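Local coordinates for protein methyltransferase (Streptomyces regensis, PDB 5N5D) that probably transfers a methyl group from S-adenosylmethionine to a hydroxyl oxygen of an intermediate in tomaymycin biosynthesis, at residues V140-N145 and V166-V171; R64-G69 and V90-E95; E8-V13 and Q209-K214; G120-I125 and P150-W155. All blocks are in the same frame, centred on the assembly; numbering follows the deposited sequence. Where two conformers were deposited one is given.

Contact 1 (V140-N145 and V166-V171); sequences VFVDAN and VVVDNV. With SAM (S-adenosylmethionine), chain H.
Two parallel strands of a Rossmann-like beta-alpha-beta unit, 139-142 and 165-169, meet here at the S-adenosylmethionine pocket, with Phe-141 touching Val-167 and Asp-169 across the pair. Three nearly straight backbone bonds zip the strands: Val-167 N to Val-140 O, Val-142 N to Val-167 O at 2.8 Å, and Asp-169 N to Val-142 O. With CG anti to the backbone N (chi1 -179°), the Phe-141 side chain passes obliquely by Val-167, CD1 3.9 Å from Val-167 CG1, and lies beside Asp-169, pointing the same way, with CE1 equally close to Asp-169 CB. The CB of Asp-143 sits over one ring face, near the rim. An alanine in place of Phe-141 would probably open a gap beside Val-167 and leave the Asp-143 side chain freer to shift. Asp-143 OD2 accepts a hydrogen bond from SAM N, the amino group of the methionine part, at 2.8 Å. Asp-169 OD2 is 3.9 Å from Asp-143 OD1. Water 2 lies between the two carboxylates, within hydrogen-bonding distance of Asp-143 OD2 and Asp-169 OD2, though its protons cannot serve every acceptor around it. Asn-170 OD1 stands 3.1 Å from Asp-143 OD1, acceptor against acceptor, while its ND2 is held by Asp-217. Leu-53 of helix 47-60 packs on Phe-141 and Val-167; on the sheet's other face, helix 149-158 covers Val-140, Val-142, Val-166 and Val-168.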
# COMPACT_ATOMS: atom_id res chain seq x y z
N VAL A 140 -5.48 -9.10 -8.81
CA VAL A 140 -5.09 -8.80 -10.19
C VAL A 140 -4.07 -7.68 -10.16
O VAL A 140 -4.30 -6.64 -9.53
CB VAL A 140 -6.29 -8.39 -11.05
CG1 VAL A 140 -5.86 -8.18 -12.49
CG2 VAL A 140 -7.40 -9.42 -10.96
N PHE A 141 -2.94 -7.88 -10.83
CA PHE A 141 -1.93 -6.85 -11.01
C PHE A 141 -1.89 -6.47 -12.49
O PHE A 141 -1.59 -7.32 -13.34
CB PHE A 141 -0.55 -7.33 -10.54
CG PHE A 141 0.55 -6.30 -10.67
CD1 PHE A 141 0.34 -4.98 -10.30
CD2 PHE A 141 1.79 -6.67 -11.15
CE1 PHE A 141 1.36 -4.04 -10.42
CE2 PHE A 141 2.81 -5.74 -11.26
CZ PHE A 141 2.59 -4.42 -10.90
N VAL A 142 -2.20 -5.21 -12.78
CA VAL A 142 -2.26 -4.69 -14.14
C VAL A 142 -1.03 -3.82 -14.34
O VAL A 142 -0.89 -2.76 -13.72
CB VAL A 142 -3.54 -3.89 -14.38
CG1 VAL A 142 -3.63 -3.45 -15.84
CG2 VAL A 142 -4.77 -4.71 -13.97
N ASP A 143 -0.13 -4.26 -15.22
CA ASP A 143 1.14 -3.59 -15.44
C ASP A 143 1.60 -3.87 -16.87
O ASP A 143 2.69 -4.38 -17.11
CB ASP A 143 2.17 -4.05 -14.42
CG ASP A 143 3.46 -3.26 -14.49
OD1 ASP A 143 3.45 -2.11 -15.00
OD2 ASP A 143 4.50 -3.78 -14.02
N ALA A 144 0.75 -3.55 -17.84
CA ALA A 144 1.12 -3.73 -19.24
C ALA A 144 1.02 -2.39 -19.96
O ALA A 144 1.58 -1.39 -19.49
CB ALA A 144 0.23 -4.80 -19.89
N ASN A 145 0.33 -2.35 -21.09
CA ASN A 145 0.17 -1.11 -21.83
C ASN A 145 -0.96 -0.28 -21.23
O ASN A 145 -1.96 -0.82 -20.76
CB ASN A 145 -0.10 -1.41 -23.30
CG ASN A 145 -1.32 -2.27 -23.50
OD1 ASN A 145 -1.49 -3.30 -22.83
ND2 ASN A 145 -2.19 -1.86 -24.41
N VAL A 166 -7.30 -5.30 -6.76
CA VAL A 166 -6.78 -4.96 -8.07
C VAL A 166 -5.76 -3.85 -7.88
O VAL A 166 -6.09 -2.81 -7.28
CB VAL A 166 -7.89 -4.54 -9.04
CG1 VAL A 166 -7.32 -4.23 -10.41
CG2 VAL A 166 -8.95 -5.61 -9.13
N VAL A 167 -4.53 -4.07 -8.34
CA VAL A 167 -3.49 -3.05 -8.31
C VAL A 167 -3.15 -2.71 -9.75
O VAL A 167 -2.86 -3.60 -10.55
CB VAL A 167 -2.24 -3.52 -7.55
CG1 VAL A 167 -1.10 -2.50 -7.70
CG2 VAL A 167 -2.56 -3.74 -6.07
N VAL A 168 -3.19 -1.42 -10.08
CA VAL A 168 -2.82 -0.92 -11.41
C VAL A 168 -1.59 -0.04 -11.24
O VAL A 168 -1.64 0.95 -10.49
CB VAL A 168 -3.97 -0.15 -12.07
CG1 VAL A 168 -3.54 0.35 -13.45
CG2 VAL A 168 -5.21 -1.01 -12.14
N ASP A 169 -0.50 -0.41 -11.90
CA ASP A 169 0.74 0.34 -11.80
C ASP A 169 0.79 1.48 -12.82
O ASP A 169 0.11 1.48 -13.85
CB ASP A 169 1.95 -0.58 -12.01
CG ASP A 169 3.21 -0.06 -11.32
OD1 ASP A 169 3.12 0.94 -10.57
OD2 ASP A 169 4.30 -0.66 -11.51
N ASN A 170 1.62 2.48 -12.49
CA ASN A 170 2.05 3.54 -13.41
C ASN A 170 0.89 4.42 -13.87
O ASN A 170 0.72 4.70 -15.06
CB ASN A 170 2.79 2.93 -14.60
CG ASN A 170 3.95 2.05 -14.18
OD1 ASN A 170 4.07 0.90 -14.62
ND2 ASN A 170 4.81 2.57 -13.30
N VAL A 171 0.11 4.92 -12.90
CA VAL A 171 -1.11 5.68 -13.20
C VAL A 171 -0.89 7.19 -13.15
O VAL A 171 -1.86 7.94 -13.28
CB VAL A 171 -2.26 5.28 -12.25
CG1 VAL A 171 -2.63 3.82 -12.42
CG2 VAL A 171 -1.91 5.60 -10.79
N SAM H . 5.25 -6.46 -14.26
CA SAM H . 6.67 -6.44 -14.67
C SAM H . 7.58 -6.27 -13.41
O SAM H . 7.23 -5.42 -12.57
OXT SAM H . 8.60 -6.99 -13.34
CB SAM H . 6.94 -5.30 -15.68
CG SAM H . 5.90 -5.28 -16.80
SD SAM H . 6.43 -4.04 -18.01
CE SAM H . 6.02 -2.56 -17.16
C5' SAM H . 5.07 -4.06 -19.22
C4' SAM H . 5.00 -5.35 -20.02
O4' SAM H . 3.73 -5.46 -20.70
C3' SAM H . 6.09 -5.49 -21.09
O3' SAM H . 6.82 -6.70 -20.86
C2' SAM H . 5.31 -5.48 -22.41
O2' SAM H . 5.89 -6.31 -23.41
C1' SAM H . 3.97 -6.04 -21.96
N9 SAM H . 2.84 -5.71 -22.83
C8 SAM H . 2.61 -4.52 -23.47
N7 SAM H . 1.48 -4.49 -24.14
C5 SAM H . 0.93 -5.74 -23.92
C6 SAM H . -0.27 -6.34 -24.34
N6 SAM H . -1.18 -5.72 -25.10
N1 SAM H . -0.52 -7.60 -23.93
C2 SAM H . 0.38 -8.22 -23.17
N3 SAM H . 1.55 -7.77 -22.72
C4 SAM H . 1.77 -6.51 -23.13
O HOH W 1 -0.46 -0.25 -16.11
O HOH W 2 6.21 -1.87 -13.28

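Contact 2 (R64-G69 and V90-E95); sequences RILEIG and VTIEWE. With SAM (S-adenosylmethionine), chain H.
Glu-67 and Thr-91 turn the same way from neighbouring strands: CG of Glu-67 is anti to the backbone N (chi1 174°), and OG1 of Thr-91 takes the same position, which sets the hydroxyl alongside the carboxylate. The strands, 64-68 and 88-93, are parallel members of a beta-alpha-beta unit of the Rossmann-like fold, crossed over by helix 74-80. Thr-91 OG1 donates to the anti lone pair of Glu-67 OE1 at 2.7 Å. Ser-76 also bonds OE1 and Ser-75 holds OE2, fixing the buried carboxylate at both oxygens; Thr-70 is a further partner of the threonine hydroxyl. On the other face, Leu-66 CD1 reaches Val-90 CG1 (4.2 Å) and Ile-92 CD1, while Ala-122 of the helix that follows strand 115-119 packs on Ile-68 and Ile-92. The backbone ladder runs from Val-90 N to Ile-65 O and Glu-67 N to Val-90 O; its last two rungs, Ile-92 N to Glu-67 O at 3.0 Å and Gly-69 N to Ile-92 O, are both bent (140° and 142°). It ends where both strands give way to cofactor-binding loops. Gly-69 O accepts from SAM N at 2.8 Å. The bent chain of Glu-93 presents both carboxylate oxygens to the ribose: OE1 accepts from SAM O3' at 2.7 Å and OE2 from SAM O2' at 2.6 Å.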
# COMPACT_ATOMS: atom_id res chain seq x y z
N ARG A 64 -5.35 -17.37 -6.00
CA ARG A 64 -5.23 -17.24 -7.44
C ARG A 64 -4.95 -15.78 -7.76
O ARG A 64 -5.69 -14.90 -7.33
CB ARG A 64 -6.49 -17.69 -8.17
CG ARG A 64 -6.83 -19.17 -8.00
CD ARG A 64 -7.88 -19.60 -9.01
NE ARG A 64 -8.52 -20.87 -8.66
CZ ARG A 64 -7.97 -22.06 -8.86
NH1 ARG A 64 -6.77 -22.17 -9.41
NH2 ARG A 64 -8.64 -23.16 -8.51
N ILE A 65 -3.88 -15.54 -8.51
CA ILE A 65 -3.46 -14.19 -8.86
C ILE A 65 -3.35 -14.09 -10.38
O ILE A 65 -2.83 -15.01 -11.03
CB ILE A 65 -2.12 -13.83 -8.20
CG1 ILE A 65 -2.23 -13.95 -6.68
CG2 ILE A 65 -1.68 -12.42 -8.61
CD1 ILE A 65 -0.92 -13.73 -5.94
N LEU A 66 -3.83 -12.98 -10.94
CA LEU A 66 -3.70 -12.68 -12.36
C LEU A 66 -2.76 -11.50 -12.53
O LEU A 66 -2.93 -10.47 -11.86
CB LEU A 66 -5.07 -12.36 -12.96
CG LEU A 66 -5.09 -11.82 -14.40
CD1 LEU A 66 -4.52 -12.85 -15.38
CD2 LEU A 66 -6.50 -11.42 -14.78
N GLU A 67 -1.77 -11.64 -13.41
CA GLU A 67 -0.84 -10.58 -13.73
C GLU A 67 -0.88 -10.29 -15.21
O GLU A 67 -0.76 -11.21 -16.03
CB GLU A 67 0.59 -10.96 -13.31
CG GLU A 67 1.66 -9.96 -13.74
CD GLU A 67 3.03 -10.36 -13.25
OE1 GLU A 67 3.53 -11.42 -13.69
OE2 GLU A 67 3.59 -9.63 -12.41
N ILE A 68 -1.05 -9.02 -15.56
CA ILE A 68 -1.07 -8.58 -16.95
C ILE A 68 0.23 -7.80 -17.17
O ILE A 68 0.36 -6.66 -16.71
CB ILE A 68 -2.30 -7.73 -17.26
CG1 ILE A 68 -3.57 -8.51 -16.89
CG2 ILE A 68 -2.32 -7.34 -18.73
CD1 ILE A 68 -4.84 -7.69 -16.92
N GLY A 69 1.19 -8.43 -17.84
CA GLY A 69 2.49 -7.82 -18.08
C GLY A 69 3.64 -8.47 -17.34
O GLY A 69 4.17 -7.89 -16.39
N VAL A 90 -1.42 -16.65 -12.81
CA VAL A 90 -1.61 -16.64 -14.26
C VAL A 90 -1.05 -15.31 -14.74
O VAL A 90 -1.49 -14.25 -14.29
CB VAL A 90 -3.09 -16.79 -14.63
CG1 VAL A 90 -3.27 -16.77 -16.14
CG2 VAL A 90 -3.66 -18.08 -14.04
N THR A 91 -0.06 -15.36 -15.63
CA THR A 91 0.58 -14.13 -16.08
C THR A 91 0.65 -14.09 -17.60
O THR A 91 0.81 -15.12 -18.26
CB THR A 91 1.98 -13.96 -15.45
OG1 THR A 91 2.51 -12.68 -15.80
CG2 THR A 91 2.92 -15.09 -15.87
N ILE A 92 0.49 -12.89 -18.15
CA ILE A 92 0.35 -12.65 -19.58
C ILE A 92 1.44 -11.71 -20.06
O ILE A 92 1.67 -10.66 -19.46
CB ILE A 92 -1.03 -12.04 -19.92
CG1 ILE A 92 -2.16 -12.91 -19.37
CG2 ILE A 92 -1.15 -11.86 -21.44
CD1 ILE A 92 -3.54 -12.26 -19.49
N GLU A 93 2.05 -12.05 -21.19
CA GLU A 93 3.10 -11.23 -21.80
C GLU A 93 3.02 -11.31 -23.31
O GLU A 93 2.94 -12.41 -23.88
CB GLU A 93 4.48 -11.69 -21.31
CG GLU A 93 5.66 -11.05 -22.04
CD GLU A 93 5.62 -9.55 -21.99
OE1 GLU A 93 5.41 -9.00 -20.88
OE2 GLU A 93 5.79 -8.91 -23.05
N TRP A 94 3.08 -10.15 -23.97
CA TRP A 94 2.97 -10.08 -25.43
C TRP A 94 4.24 -10.53 -26.15
O TRP A 94 4.15 -11.13 -27.22
CB TRP A 94 2.61 -8.64 -25.82
CG TRP A 94 2.87 -8.26 -27.24
CD1 TRP A 94 3.81 -7.38 -27.69
CD2 TRP A 94 2.16 -8.72 -28.40
NE1 TRP A 94 3.74 -7.28 -29.06
CE2 TRP A 94 2.74 -8.09 -29.52
CE3 TRP A 94 1.11 -9.61 -28.60
CZ2 TRP A 94 2.30 -8.32 -30.82
CZ3 TRP A 94 0.67 -9.84 -29.89
CH2 TRP A 94 1.26 -9.20 -30.98
N GLU A 95 5.42 -10.27 -25.58
CA GLU A 95 6.68 -10.57 -26.24
C GLU A 95 7.19 -11.94 -25.80
O GLU A 95 7.49 -12.14 -24.62
CB GLU A 95 7.71 -9.48 -25.92
CG GLU A 95 8.96 -9.51 -26.77
CD GLU A 95 8.68 -9.20 -28.23
OE1 GLU A 95 8.87 -10.10 -29.08
OE2 GLU A 95 8.27 -8.06 -28.53
N SAM H . 5.25 -6.46 -14.26
CA SAM H . 6.67 -6.44 -14.67
C SAM H . 7.58 -6.27 -13.41
O SAM H . 7.23 -5.42 -12.57
OXT SAM H . 8.60 -6.99 -13.34
CB SAM H . 6.94 -5.30 -15.68
CG SAM H . 5.90 -5.28 -16.80
SD SAM H . 6.43 -4.04 -18.01
CE SAM H . 6.02 -2.56 -17.16
C5' SAM H . 5.07 -4.06 -19.22
C4' SAM H . 5.00 -5.35 -20.02
O4' SAM H . 3.73 -5.46 -20.70
C3' SAM H . 6.09 -5.49 -21.09
O3' SAM H . 6.82 -6.70 -20.86
C2' SAM H . 5.31 -5.48 -22.41
O2' SAM H . 5.89 -6.31 -23.41
C1' SAM H . 3.97 -6.04 -21.96
N9 SAM H . 2.84 -5.71 -22.83
C8 SAM H . 2.61 -4.52 -23.47
N7 SAM H . 1.48 -4.49 -24.14
C5 SAM H . 0.93 -5.74 -23.92
C6 SAM H . -0.27 -6.34 -24.34
N6 SAM H . -1.18 -5.72 -25.10
N1 SAM H . -0.52 -7.60 -23.93
C2 SAM H . 0.38 -8.22 -23.17
N3 SAM H . 1.55 -7.77 -22.72
C4 SAM H . 1.77 -6.51 -23.13

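Contact 3 (E8-V13 and Q209-K214); sequences ERWNSV and QTVGTK
Trp-10 lays one face of its indole over the isopropyl group of Val-211, the two side chains crossing at about a right angle. Val-211 CB is 3.6 Å from Trp-10 CD2, above the middle of the bicyclic system. Its two methyls divide the rings between them: CG2 makes a CH-pi contact 3.7 Å from the centroid of the five-membered ring, only 4° off the normal, and CG1 covers the benzene ring, 3.7 Å from Trp-10 CZ2. At chi1 -61°, CG1 of Val-211 is anti to the carbonyl carbon and CG2 falls between it and the backbone N, so the methyls straddle the indole. Beside the stack, Asn-11 OD1 comes within 3.4 Å of Thr-213 CA and accepts from water 3, which also donates to Thr-213 O at 2.8 Å. Gln-7 NE2, one turn earlier, is the stronger partner of that amide oxygen. The contact joins helix 6-21 to the end of strand 203-211 at the dimer interface: residues 209-211 continue the sheet antiparallel into the second subunit. An alanine at Trp-10 would probably strip the indole cover from both methyls of Val-211 and leave Tyr-216 of the second subunit without its ring partner. Between the two segments the contact is apolar at the indole face, with water 3 bridging the flank, while Gln-7 and Asp-14 of the same helix add direct hydrogen bonds to Gly-212 O and Thr-213 N.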
# COMPACT_ATOMS: atom_id res chain seq x y z
N GLU A 8 19.11 11.05 -6.98
CA GLU A 8 20.07 10.41 -6.09
C GLU A 8 19.55 10.35 -4.65
O GLU A 8 19.79 9.36 -3.94
CB GLU A 8 21.42 11.14 -6.16
CG GLU A 8 22.10 10.97 -7.51
CD GLU A 8 23.40 11.74 -7.64
OE1 GLU A 8 23.52 12.85 -7.06
OE2 GLU A 8 24.31 11.25 -8.34
N ARG A 9 18.84 11.39 -4.21
CA ARG A 9 18.25 11.37 -2.87
C ARG A 9 17.18 10.29 -2.77
O ARG A 9 17.15 9.51 -1.82
CB ARG A 9 17.68 12.74 -2.52
CG ARG A 9 18.72 13.85 -2.50
CD ARG A 9 18.21 15.10 -1.80
NE ARG A 9 17.05 15.67 -2.48
CZ ARG A 9 17.12 16.59 -3.44
NH1 ARG A 9 18.29 17.06 -3.85
NH2 ARG A 9 16.00 17.05 -3.99
N TRP A 10 16.26 10.25 -3.75
CA TRP A 10 15.24 9.21 -3.75
C TRP A 10 15.87 7.83 -3.78
O TRP A 10 15.40 6.91 -3.10
CB TRP A 10 14.32 9.39 -4.95
CG TRP A 10 13.50 10.63 -4.92
CD1 TRP A 10 13.28 11.46 -3.85
CD2 TRP A 10 12.77 11.20 -6.02
NE1 TRP A 10 12.46 12.50 -4.22
CE2 TRP A 10 12.15 12.37 -5.55
CE3 TRP A 10 12.61 10.84 -7.36
CZ2 TRP A 10 11.35 13.17 -6.37
CZ3 TRP A 10 11.82 11.63 -8.17
CH2 TRP A 10 11.21 12.79 -7.68
N ASN A 11 16.92 7.65 -4.59
CA ASN A 11 17.63 6.37 -4.61
C ASN A 11 18.19 6.04 -3.24
O ASN A 11 18.06 4.90 -2.76
CB ASN A 11 18.78 6.39 -5.62
CG ASN A 11 18.31 6.48 -7.05
OD1 ASN A 11 17.14 6.30 -7.35
ND2 ASN A 11 19.25 6.75 -7.96
N SER A 12 18.85 7.01 -2.60
CA SER A 12 19.53 6.74 -1.33
C SER A 12 18.56 6.27 -0.27
O SER A 12 18.85 5.34 0.49
CB SER A 12 20.27 8.00 -0.86
OG SER A 12 20.83 7.82 0.43
N VAL A 13 17.38 6.89 -0.20
CA VAL A 13 16.37 6.46 0.77
C VAL A 13 15.85 5.07 0.41
O VAL A 13 15.68 4.22 1.29
CB VAL A 13 15.25 7.51 0.83
CG1 VAL A 13 14.10 7.02 1.69
CG2 VAL A 13 15.80 8.82 1.37
N GLN A 209 0.72 8.38 -5.00
CA GLN A 209 1.91 8.81 -5.71
C GLN A 209 3.16 8.40 -4.93
O GLN A 209 3.22 8.56 -3.71
CB GLN A 209 1.91 10.33 -5.91
CG GLN A 209 0.67 10.93 -6.57
CD GLN A 209 0.73 12.46 -6.59
OE1 GLN A 209 1.55 13.05 -7.30
NE2 GLN A 209 -0.12 13.10 -5.81
N THR A 210 4.16 7.89 -5.65
CA THR A 210 5.38 7.39 -5.03
C THR A 210 6.61 7.96 -5.73
O THR A 210 6.55 8.40 -6.88
CB THR A 210 5.45 5.86 -5.06
OG1 THR A 210 5.52 5.40 -6.42
CG2 THR A 210 4.23 5.23 -4.39
N VAL A 211 7.73 7.94 -5.01
CA VAL A 211 9.04 8.19 -5.58
C VAL A 211 9.98 7.12 -5.05
O VAL A 211 9.62 6.32 -4.18
CB VAL A 211 9.58 9.61 -5.27
CG1 VAL A 211 8.65 10.67 -5.86
CG2 VAL A 211 9.79 9.81 -3.77
N GLY A 212 11.19 7.11 -5.58
CA GLY A 212 12.15 6.06 -5.31
C GLY A 212 12.98 5.80 -6.55
O GLY A 212 13.07 6.64 -7.43
N THR A 213 13.57 4.60 -6.60
CA THR A 213 14.46 4.26 -7.70
C THR A 213 13.78 4.28 -9.06
O THR A 213 14.47 4.34 -10.08
CB THR A 213 15.09 2.89 -7.47
OG1 THR A 213 14.07 1.89 -7.39
CG2 THR A 213 15.92 2.88 -6.19
N LYS A 214 12.44 4.22 -9.11
CA LYS A 214 11.72 4.29 -10.37
C LYS A 214 11.37 5.71 -10.77
O LYS A 214 10.79 5.92 -11.84
CB LYS A 214 10.44 3.45 -10.30
CG LYS A 214 10.67 1.99 -9.94
CD LYS A 214 11.49 1.25 -10.98
CE LYS A 214 10.70 1.04 -12.27
NZ LYS A 214 11.40 0.14 -13.22
O HOH W 3 17.19 4.96 -10.31

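Contact 4 (G120-I125 and P150-W155); sequences GRALDI and PEYFTW. With SAM (S-adenosylmethionine), chain H.
Leu-123 and Tyr-152 cross at about a right angle, the leucine directing CD2 at the CE1 corner of the phenol ring, 3.6 Å away. CG of Leu-123 lies anti to the carbonyl carbon (chi1 -72°), a setting that carries CD2 across to helix 149-158. There Leu-123 CD2 also meets Glu-151 CB at 3.7 Å and, near the indole plane at its edge, Trp-155 CD1 at 4.0 Å. It thus fits among side chains of two adjacent residues and of one a turn later. Ala-122 CB completes the apolar patch, 3.5 Å from Tyr-152 CE1 and touching the phenol obliquely. Polar links between the segments pass through water. Water 4 accepts from Leu-123 N, donates to Tyr-152 OH at 2.9 Å and accepts from the adenine amino group, SAM N6. Water 5 is held by Leu-123 O and Trp-155 NE1. Asn-145 is the stronger partner of the tyrosine hydroxyl and so helps to fix the ring's position beside the adenine. Ile-68 of strand 64-68 packs on both Ala-122 and Tyr-152. Ala-122 N, in the first turn of the short helix 122-125, donates to SAM N1 at 3.0 Å (153°). A backbone N-H reading adenine N1, with a water at N6, marks this as the adenine end of the cofactor pocket in a Rossmann-like methyltransferase.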
# COMPACT_ATOMS: atom_id res chain seq x y z
N GLY A 120 0.91 -13.57 -25.62
CA GLY A 120 0.03 -12.97 -26.61
C GLY A 120 -0.54 -11.66 -26.10
O GLY A 120 -0.18 -11.17 -25.03
N ARG A 121 -1.43 -11.09 -26.91
CA ARG A 121 -2.11 -9.86 -26.54
C ARG A 121 -3.08 -10.12 -25.39
O ARG A 121 -3.92 -11.01 -25.47
CB ARG A 121 -2.88 -9.30 -27.74
CG ARG A 121 -2.22 -8.14 -28.46
CD ARG A 121 -3.12 -7.64 -29.57
NE ARG A 121 -4.40 -7.19 -29.05
CZ ARG A 121 -5.57 -7.34 -29.66
NH1 ARG A 121 -5.66 -7.96 -30.83
NH2 ARG A 121 -6.68 -6.88 -29.09
N ALA A 122 -2.96 -9.32 -24.33
CA ALA A 122 -3.76 -9.59 -23.13
C ALA A 122 -5.25 -9.59 -23.43
O ALA A 122 -5.99 -10.42 -22.91
CB ALA A 122 -3.43 -8.57 -22.05
N LEU A 123 -5.72 -8.66 -24.27
CA LEU A 123 -7.16 -8.62 -24.55
C LEU A 123 -7.62 -9.84 -25.34
O LEU A 123 -8.82 -10.14 -25.34
CB LEU A 123 -7.53 -7.33 -25.28
CG LEU A 123 -7.49 -6.05 -24.45
CD1 LEU A 123 -7.93 -4.86 -25.28
CD2 LEU A 123 -8.34 -6.14 -23.18
N ASP A 124 -6.71 -10.54 -26.02
CA ASP A 124 -7.06 -11.81 -26.65
C ASP A 124 -7.05 -12.95 -25.65
O ASP A 124 -7.87 -13.88 -25.77
CB ASP A 124 -6.08 -12.12 -27.79
CG ASP A 124 -6.18 -11.14 -28.95
OD1 ASP A 124 -7.26 -10.54 -29.14
OD2 ASP A 124 -5.18 -11.00 -29.70
N ILE A 125 -6.16 -12.90 -24.66
CA ILE A 125 -6.00 -14.02 -23.74
C ILE A 125 -7.03 -13.96 -22.62
O ILE A 125 -7.56 -14.99 -22.20
CB ILE A 125 -4.56 -14.02 -23.19
CG1 ILE A 125 -3.59 -14.41 -24.31
CG2 ILE A 125 -4.43 -14.98 -22.01
CD1 ILE A 125 -2.20 -13.88 -24.12
N PRO A 150 -8.60 0.57 -19.02
CA PRO A 150 -10.05 0.44 -18.77
C PRO A 150 -10.58 -0.95 -19.06
O PRO A 150 -11.37 -1.51 -18.28
CB PRO A 150 -10.66 1.51 -19.69
CG PRO A 150 -9.58 2.51 -19.85
CD PRO A 150 -8.30 1.72 -19.89
N GLU A 151 -10.16 -1.54 -20.19
CA GLU A 151 -10.59 -2.88 -20.57
C GLU A 151 -9.97 -3.94 -19.67
O GLU A 151 -10.61 -4.95 -19.35
CB GLU A 151 -10.22 -3.13 -22.04
CG GLU A 151 -11.05 -2.31 -23.04
CD GLU A 151 -10.66 -0.83 -23.15
OE1 GLU A 151 -9.54 -0.44 -22.75
OE2 GLU A 151 -11.48 -0.05 -23.66
N TYR A 152 -8.73 -3.73 -19.24
CA TYR A 152 -8.14 -4.65 -18.28
C TYR A 152 -8.89 -4.61 -16.95
O TYR A 152 -9.07 -5.65 -16.31
CB TYR A 152 -6.66 -4.31 -18.05
CG TYR A 152 -5.77 -4.51 -19.26
CD1 TYR A 152 -6.08 -5.45 -20.24
CD2 TYR A 152 -4.62 -3.75 -19.44
CE1 TYR A 152 -5.28 -5.63 -21.34
CE2 TYR A 152 -3.80 -3.93 -20.54
CZ TYR A 152 -4.14 -4.87 -21.49
OH TYR A 152 -3.36 -5.08 -22.61
N PHE A 153 -9.31 -3.42 -16.53
CA PHE A 153 -10.10 -3.31 -15.31
C PHE A 153 -11.44 -4.02 -15.45
O PHE A 153 -11.86 -4.77 -14.55
CB PHE A 153 -10.28 -1.83 -14.97
CG PHE A 153 -11.16 -1.57 -13.78
CD1 PHE A 153 -10.88 -2.14 -12.55
CD2 PHE A 153 -12.26 -0.74 -13.89
CE1 PHE A 153 -11.68 -1.88 -11.45
CE2 PHE A 153 -13.07 -0.48 -12.80
CZ PHE A 153 -12.78 -1.06 -11.58
N THR A 154 -12.12 -3.82 -16.58
CA THR A 154 -13.36 -4.55 -16.83
C THR A 154 -13.15 -6.05 -16.70
O THR A 154 -13.94 -6.76 -16.07
CB THR A 154 -13.91 -4.21 -18.22
OG1 THR A 154 -14.22 -2.81 -18.29
CG2 THR A 154 -15.17 -5.02 -18.51
N TRP A 155 -12.06 -6.56 -17.29
CA TRP A 155 -11.77 -7.98 -17.21
C TRP A 155 -11.40 -8.40 -15.79
O TRP A 155 -11.77 -9.49 -15.34
CB TRP A 155 -10.65 -8.36 -18.18
CG TRP A 155 -11.16 -8.70 -19.54
CD1 TRP A 155 -10.90 -8.04 -20.71
CD2 TRP A 155 -12.04 -9.77 -19.87
NE1 TRP A 155 -11.57 -8.65 -21.75
CE2 TRP A 155 -12.28 -9.71 -21.26
CE3 TRP A 155 -12.66 -10.78 -19.12
CZ2 TRP A 155 -13.09 -10.63 -21.91
CZ3 TRP A 155 -13.48 -11.68 -19.78
CH2 TRP A 155 -13.69 -11.60 -21.15
N SAM H . 5.25 -6.46 -14.26
CA SAM H . 6.67 -6.44 -14.67
C SAM H . 7.58 -6.27 -13.41
O SAM H . 7.23 -5.42 -12.57
OXT SAM H . 8.60 -6.99 -13.34
CB SAM H . 6.94 -5.30 -15.68
CG SAM H . 5.90 -5.28 -16.80
SD SAM H . 6.43 -4.04 -18.01
CE SAM H . 6.02 -2.56 -17.16
C5' SAM H . 5.07 -4.06 -19.22
C4' SAM H . 5.00 -5.35 -20.02
O4' SAM H . 3.73 -5.46 -20.70
C3' SAM H . 6.09 -5.49 -21.09
O3' SAM H . 6.82 -6.70 -20.86
C2' SAM H . 5.31 -5.48 -22.41
O2' SAM H . 5.89 -6.31 -23.41
C1' SAM H . 3.97 -6.04 -21.96
N9 SAM H . 2.84 -5.71 -22.83
C8 SAM H . 2.61 -4.52 -23.47
N7 SAM H . 1.48 -4.49 -24.14
C5 SAM H . 0.93 -5.74 -23.92
C6 SAM H . -0.27 -6.34 -24.34
N6 SAM H . -1.18 -5.72 -25.10
N1 SAM H . -0.52 -7.60 -23.93
C2 SAM H . 0.38 -8.22 -23.17
N3 SAM H . 1.55 -7.77 -22.72
C4 SAM H . 1.77 -6.51 -23.13
O HOH W 4 -4.09 -6.27 -25.10
O HOH W 5 -11.15 -8.66 -24.61

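From the N terminus, helix 6-21 supplies the first half of contact 3, whose other half comes only at 209-214; the long loop it closes encloses the other three. Contact 2 closes first, bringing 90-95 back beside 64-69 through one beta-alpha-beta crossover. Contact 4 then opens at 120-125 and contact 1 at 140-145; they cross, since 150-155 falls before 166-171. Strands 64-68 and 139-142 are sheet neighbours, so contacts 2 and 1 are joined directly, and contact 4 touches both. All three touch S-adenosylmethionine. Contact 3, its centre about 20 Å from that of contact 1, ties the N-terminal helix to the end of strand 203-211, outermost in this chain, at the dimer interface.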